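Serine proteinase inhibitor 1 (Myxoma virus, PDB 6BJ5) inhibits serine endopeptidases as a member of the poxvirus branch of the serpin family and is important in virulence of the virus. Local coordinates at residues Ser36-Thr41 with Asp70-Leu75; Val61-Val66 with Ser95-Thr100. All blocks are in the same frame, centred on the assembly; numbering follows the deposited sequence.

Interaction 1: residues Ser36-Thr41 with Asp70-Leu75; sequences SPYGLT and DAFLAL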
loop_
_atom_site.group_PDB
_atom_site.type_symbol
_atom_site.label_atom_id
_atom_site.label_comp_id
_atom_site.label_asym_id
_atom_site.label_seq_id
_atom_site.Cartn_x
_atom_site.Cartn_y
_atom_site.Cartn_z
ATOM N N SER A 36 1.024 -0.024 -0.507
ATOM C CA SER A 36 -0.201 -0.541 0.082
ATOM C C SER A 36 -0.115 -2.046 0.149
ATOM O O SER A 36 -0.347 -2.720 -0.870
ATOM C CB SER A 36 -1.434 -0.138 -0.701
ATOM O OG SER A 36 -2.560 -0.779 -0.108
ATOM N N PRO A 37 0.239 -2.618 1.306
ATOM C CA PRO A 37 0.123 -4.076 1.468
ATOM C C PRO A 37 -1.295 -4.593 1.267
ATOM O O PRO A 37 -1.470 -5.669 0.693
ATOM C CB PRO A 37 0.640 -4.303 2.893
ATOM C CG PRO A 37 0.569 -2.980 3.545
ATOM C CD PRO A 37 0.826 -1.983 2.493
ATOM N N TYR A 38 -2.318 -3.880 1.743
ATOM C CA TYR A 38 -3.691 -4.332 1.525
ATOM C C TYR A 38 -4.021 -4.385 0.040
ATOM O O TYR A 38 -4.653 -5.333 -0.438
ATOM C CB TYR A 38 -4.661 -3.397 2.210
ATOM C CG TYR A 38 -6.106 -3.790 2.051
ATOM C CD1 TYR A 38 -6.648 -4.798 2.828
ATOM C CD2 TYR A 38 -6.926 -3.168 1.123
ATOM C CE1 TYR A 38 -7.967 -5.157 2.715
ATOM C CE2 TYR A 38 -8.253 -3.532 0.990
ATOM C CZ TYR A 38 -8.764 -4.530 1.800
ATOM O OH TYR A 38 -10.075 -4.928 1.715
ATOM N N GLY A 39 -3.644 -3.344 -0.699
ATOM C CA GLY A 39 -3.927 -3.317 -2.127
ATOM C C GLY A 39 -3.272 -4.458 -2.886
ATOM O O GLY A 39 -3.834 -4.977 -3.853
ATOM N N LEU A 40 -2.046 -4.823 -2.503
ATOM C CA LEU A 40 -1.384 -5.967 -3.124
ATOM C C LEU A 40 -2.116 -7.257 -2.792
ATOM O O LEU A 40 -2.465 -8.039 -3.679
ATOM C CB LEU A 40 0.063 -6.057 -2.645
ATOM C CG LEU A 40 0.866 -7.196 -3.276
ATOM C CD1 LEU A 40 0.789 -7.101 -4.795
ATOM C CD2 LEU A 40 2.341 -7.126 -2.849
ATOM N N THR A 41 -2.367 -7.473 -1.500
ATOM C CA THR A 41 -3.030 -8.668 -0.999
ATOM C C THR A 41 -4.403 -8.848 -1.625
ATOM O O THR A 41 -4.800 -9.976 -1.951
ATOM C CB THR A 41 -3.131 -8.576 0.522
ATOM O OG1 THR A 41 -1.814 -8.688 1.079
ATOM C CG2 THR A 41 -4.024 -9.688 1.090
ATOM N N ASP A 70 -16.704 2.594 5.683
ATOM C CA ASP A 70 -16.478 3.939 6.222
ATOM C C ASP A 70 -14.991 4.239 6.339
ATOM O O ASP A 70 -14.548 5.365 6.077
ATOM C CB ASP A 70 -17.096 4.125 7.613
ATOM C CG ASP A 70 -18.536 3.662 7.716
ATOM O OD1 ASP A 70 -19.381 4.233 6.994
ATOM O OD2 ASP A 70 -18.846 2.797 8.562
ATOM N N ALA A 71 -14.203 3.226 6.702
ATOM C CA ALA A 71 -12.792 3.411 6.991
ATOM C C ALA A 71 -11.958 3.569 5.726
ATOM O O ALA A 71 -10.994 4.345 5.724
ATOM C CB ALA A 71 -12.305 2.228 7.822
ATOM N N PHE A 72 -12.319 2.875 4.644
ATOM C CA PHE A 72 -11.595 2.959 3.382
ATOM C C PHE A 72 -12.438 2.348 2.272
ATOM O O PHE A 72 -13.117 1.344 2.483
ATOM C CB PHE A 72 -10.240 2.249 3.470
ATOM C CG PHE A 72 -10.342 0.782 3.743
ATOM C CD1 PHE A 72 -10.239 -0.137 2.705
ATOM C CD2 PHE A 72 -10.508 0.316 5.044
ATOM C CE1 PHE A 72 -10.314 -1.505 2.954
ATOM C CE2 PHE A 72 -10.597 -1.043 5.311
ATOM C CZ PHE A 72 -10.497 -1.963 4.258
ATOM N N LEU A 73 -12.390 2.957 1.099
ATOM C CA LEU A 73 -13.033 2.392 -0.072
ATOM C C LEU A 73 -12.037 1.513 -0.810
ATOM O O LEU A 73 -10.880 1.898 -1.012
ATOM C CB LEU A 73 -13.574 3.491 -0.984
ATOM C CG LEU A 73 -14.656 4.306 -0.258
ATOM C CD1 LEU A 73 -15.260 5.385 -1.154
ATOM C CD2 LEU A 73 -15.746 3.391 0.327
ATOM N N ALA A 74 -12.485 0.318 -1.173
ATOM C CA ALA A 74 -11.672 -0.676 -1.849
ATOM C C ALA A 74 -12.443 -1.160 -3.061
ATOM O O ALA A 74 -13.671 -1.243 -3.028
ATOM C CB ALA A 74 -11.337 -1.859 -0.927
ATOM N N LEU A 75 -11.726 -1.480 -4.136
ATOM C CA LEU A 75 -12.393 -1.849 -5.380
ATOM C C LEU A 75 -11.596 -2.926 -6.103
ATOM O O LEU A 75 -10.362 -2.936 -6.067
ATOM C CB LEU A 75 -12.605 -0.620 -6.274
ATOM C CG LEU A 75 -13.158 -0.806 -7.690
ATOM C CD1 LEU A 75 -13.869 0.438 -8.131
ATOM C CD2 LEU A 75 -12.041 -1.101 -8.692
#

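Interaction 2: residues Val61-Val66 with Ser95-Thr100; sequences VPESVV and SSRFNT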
loop_
_atom_site.group_PDB
_atom_site.type_symbol
_atom_site.label_atom_id
_atom_site.label_comp_id
_atom_site.label_asym_id
_atom_site.label_seq_id
_atom_site.Cartn_x
_atom_site.Cartn_y
_atom_site.Cartn_z
ATOM N N VAL A 61 -2.312 -16.310 0.307
ATOM C CA VAL A 61 -3.028 -15.069 0.606
ATOM C C VAL A 61 -4.363 -15.409 1.261
ATOM O O VAL A 61 -4.921 -16.475 0.966
ATOM C CB VAL A 61 -3.200 -14.236 -0.681
ATOM C CG1 VAL A 61 -4.346 -13.261 -0.587
ATOM C CG2 VAL A 61 -1.933 -13.454 -0.950
ATOM N N PRO A 62 -4.879 -14.586 2.179
ATOM C CA PRO A 62 -6.245 -14.806 2.705
ATOM C C PRO A 62 -7.272 -14.910 1.573
ATOM O O PRO A 62 -7.299 -14.088 0.654
ATOM C CB PRO A 62 -6.495 -13.563 3.573
ATOM C CG PRO A 62 -5.090 -13.083 3.979
ATOM C CD PRO A 62 -4.175 -13.464 2.840
ATOM N N GLU A 63 -8.148 -15.918 1.635
ATOM C CA GLU A 63 -9.170 -15.981 0.598
ATOM C C GLU A 63 -10.221 -14.893 0.733
ATOM O O GLU A 63 -10.881 -14.565 -0.260
ATOM C CB GLU A 63 -9.853 -17.342 0.611
ATOM C CG GLU A 63 -8.916 -18.513 0.421
ATOM C CD GLU A 63 -9.647 -19.747 -0.084
ATOM O OE1 GLU A 63 -10.860 -19.632 -0.395
ATOM O OE2 GLU A 63 -9.011 -20.824 -0.173
ATOM N N SER A 64 -10.390 -14.325 1.921
ATOM C CA SER A 64 -11.308 -13.215 2.142
ATOM C C SER A 64 -10.486 -12.091 2.739
ATOM O O SER A 64 -9.817 -12.288 3.760
ATOM C CB SER A 64 -12.474 -13.597 3.060
ATOM O OG SER A 64 -13.157 -12.437 3.502
ATOM N N VAL A 65 -10.523 -10.932 2.123
ATOM C CA VAL A 65 -9.872 -9.770 2.710
ATOM C C VAL A 65 -10.907 -8.952 3.457
ATOM O O VAL A 65 -12.079 -8.885 3.061
ATOM C CB VAL A 65 -9.143 -8.923 1.649
ATOM C CG1 VAL A 65 -8.124 -9.786 0.881
ATOM C CG2 VAL A 65 -10.152 -8.209 0.716
ATOM N N VAL A 66 -10.475 -8.352 4.565
ATOM C CA VAL A 66 -11.349 -7.480 5.317
ATOM C C VAL A 66 -11.829 -6.370 4.399
ATOM O O VAL A 66 -11.138 -5.967 3.455
ATOM C CB VAL A 66 -10.603 -6.921 6.541
ATOM C CG1 VAL A 66 -11.422 -5.832 7.272
ATOM C CG2 VAL A 66 -10.226 -8.058 7.478
ATOM N N SER A 95 -18.264 -13.196 -10.079
ATOM C CA SER A 95 -19.301 -12.194 -9.876
ATOM C C SER A 95 -19.932 -12.313 -8.501
ATOM O O SER A 95 -20.270 -11.294 -7.889
ATOM C CB SER A 95 -20.365 -12.310 -10.965
ATOM O OG SER A 95 -21.475 -11.493 -10.643
ATOM N N SER A 96 -20.098 -13.553 -8.009
ATOM C CA SER A 96 -20.744 -13.807 -6.717
ATOM C C SER A 96 -19.876 -13.394 -5.540
ATOM O O SER A 96 -20.396 -13.135 -4.447
ATOM C CB SER A 96 -21.109 -15.279 -6.571
ATOM O OG SER A 96 -19.947 -16.079 -6.609
ATOM N N ARG A 97 -18.562 -13.392 -5.718
ATOM C CA ARG A 97 -17.659 -13.130 -4.615
ATOM C C ARG A 97 -17.203 -11.688 -4.528
ATOM O O ARG A 97 -16.849 -11.244 -3.434
ATOM C CB ARG A 97 -16.425 -14.006 -4.735
ATOM C CG ARG A 97 -16.745 -15.429 -4.721
ATOM C CD ARG A 97 -15.463 -16.146 -4.557
ATOM N NE ARG A 97 -14.604 -15.388 -3.671
ATOM C CZ ARG A 97 -13.724 -15.941 -2.850
ATOM N NH1 ARG A 97 -13.602 -17.273 -2.813
ATOM N NH2 ARG A 97 -12.982 -15.161 -2.071
ATOM N N PHE A 98 -17.197 -10.942 -5.636
ATOM C CA PHE A 98 -16.710 -9.570 -5.608
ATOM C C PHE A 98 -17.759 -8.583 -6.086
ATOM O O PHE A 98 -17.415 -7.436 -6.407
ATOM C CB PHE A 98 -15.424 -9.437 -6.422
ATOM C CG PHE A 98 -14.410 -10.463 -6.060
ATOM C CD1 PHE A 98 -14.098 -11.487 -6.938
ATOM C CD2 PHE A 98 -13.762 -10.407 -4.839
ATOM C CE1 PHE A 98 -13.166 -12.463 -6.597
ATOM C CE2 PHE A 98 -12.845 -11.370 -4.488
ATOM C CZ PHE A 98 -12.538 -12.402 -5.372
ATOM N N ASN A 99 -19.019 -9.013 -6.171
ATOM C CA ASN A 99 -20.135 -8.137 -6.507
ATOM C C ASN A 99 -19.822 -7.315 -7.751
ATOM O O ASN A 99 -20.078 -6.114 -7.807
ATOM C CB ASN A 99 -20.488 -7.226 -5.334
ATOM C CG ASN A 99 -21.923 -6.742 -5.385
ATOM O OD1 ASN A 99 -22.828 -7.489 -5.771
ATOM N ND2 ASN A 99 -22.142 -5.483 -5.000
ATOM N N THR A 100 -19.207 -7.957 -8.737
ATOM C CA THR A 100 -18.836 -7.269 -9.964
ATOM C C THR A 100 -18.565 -8.319 -11.032
ATOM O O THR A 100 -18.191 -9.453 -10.724
ATOM C CB THR A 100 -17.612 -6.359 -9.761
ATOM O OG1 THR A 100 -17.463 -5.497 -10.890
ATOM C CG2 THR A 100 -16.338 -7.177 -9.624
#

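Interaction 1: residues Ser36-Thr41 with Asp70-Leu75
The Y38 ring takes the edge of the F72 ring against one face and, in its plane at the edge, A74 CB, 4.0 Å from Y38 CE2. The aromatic pair is edge-to-face (T-shaped), with centroids 5.1 Å apart and planes at 79°. F72 CE1 leads, 3.5 Å from Y38 CE2 and nearly as close to Y38 CZ and Y38 OH, so it meets the hydroxyl half of the tyrosine rather than its centre. The Y38 hydroxyl oxygen in turn lies in the plane of the F72 ring, at its edge. This buried patch joins the start of helix 37-49, equivalent to serpin helix B, which runs behind the large sheet, to the first residues of strand 73-81 and the turn leading into it. V148, on neighbouring strand 142-153, also touches Y38, and L29 of the second chain packs on F72. With CG anti to the backbone N (chi1 -180°), the tyrosine ring extends from the helix toward F72. F72 CG lies between its backbone N and carbonyl carbon (chi1 62°), with the ring directed at the tyrosine. At the start of the helix S36 is the N-cap: its OG accepts from G39 N at 2.8 Å, while also bonding to L29 O of the second chain.

Interaction 2: residues Val61-Val66 with Ser95-Thr100
R97 NH2 donates to the backbone carbonyl oxygen E63 O at 2.8 Å, the one hydrogen bond between these segments. It is a weak one, bent to 127° at the hydrogen, although E63 O lies at the edge of the guanidinium and near its plane. The carboxylate of E63 adds a looser attraction: E63 OE1 stands 4.4 Å from R97 NH1, beyond salt-bridge range, so charge probably helps only at a distance. Each charge also has a long, weak ion pair elsewhere, E63 OE2 with R48 NH2 and R97 NH1 with E93 OE2, and the small network stays near the protein surface. The arginine chain is nearly extended at chi2 and then bends at chi3 (36°), which turns the guanidinium to the loop. At its root, R97 CB rests over the centre of the F98 ring, 4.0 Å above its plane, and the side chain also touches I49 on helix 37-49. On the loop side, S45 OG of that same helix bonds to P62 O. N99 leaves helical geometry with positive phi, turning the chain out of the helix. The arrangement is an arginine from the last part of a helix reaching a loop carbonyl; here it ties helix 88-98, the counterpart of serpin helix E, to the connection between helix 53-58 and strand 73-81.

Along the chain the segments alternate, 36-41, 61-66, 70-75 and 95-100, so the two contacts interlock, with centres about 12 Å apart. Interaction 1 lies deep, about 7 Å from the centre of the chain, and interaction 2 further out, at about 17 Å. They meet directly: T41 CG2 packs on V65 CG1 at 4.1 Å, and V65 also touches Y38. Helix 37-49 supplies one side of interaction 1 and lies against both segments of interaction 2, and strand 73-81 runs from interaction 1 toward helix 88-98. That strand pairs with 142-153, and strand 305-314 lies between 142-153 and 293-302, as the inserted reactive-centre loop does in cleaved serpins.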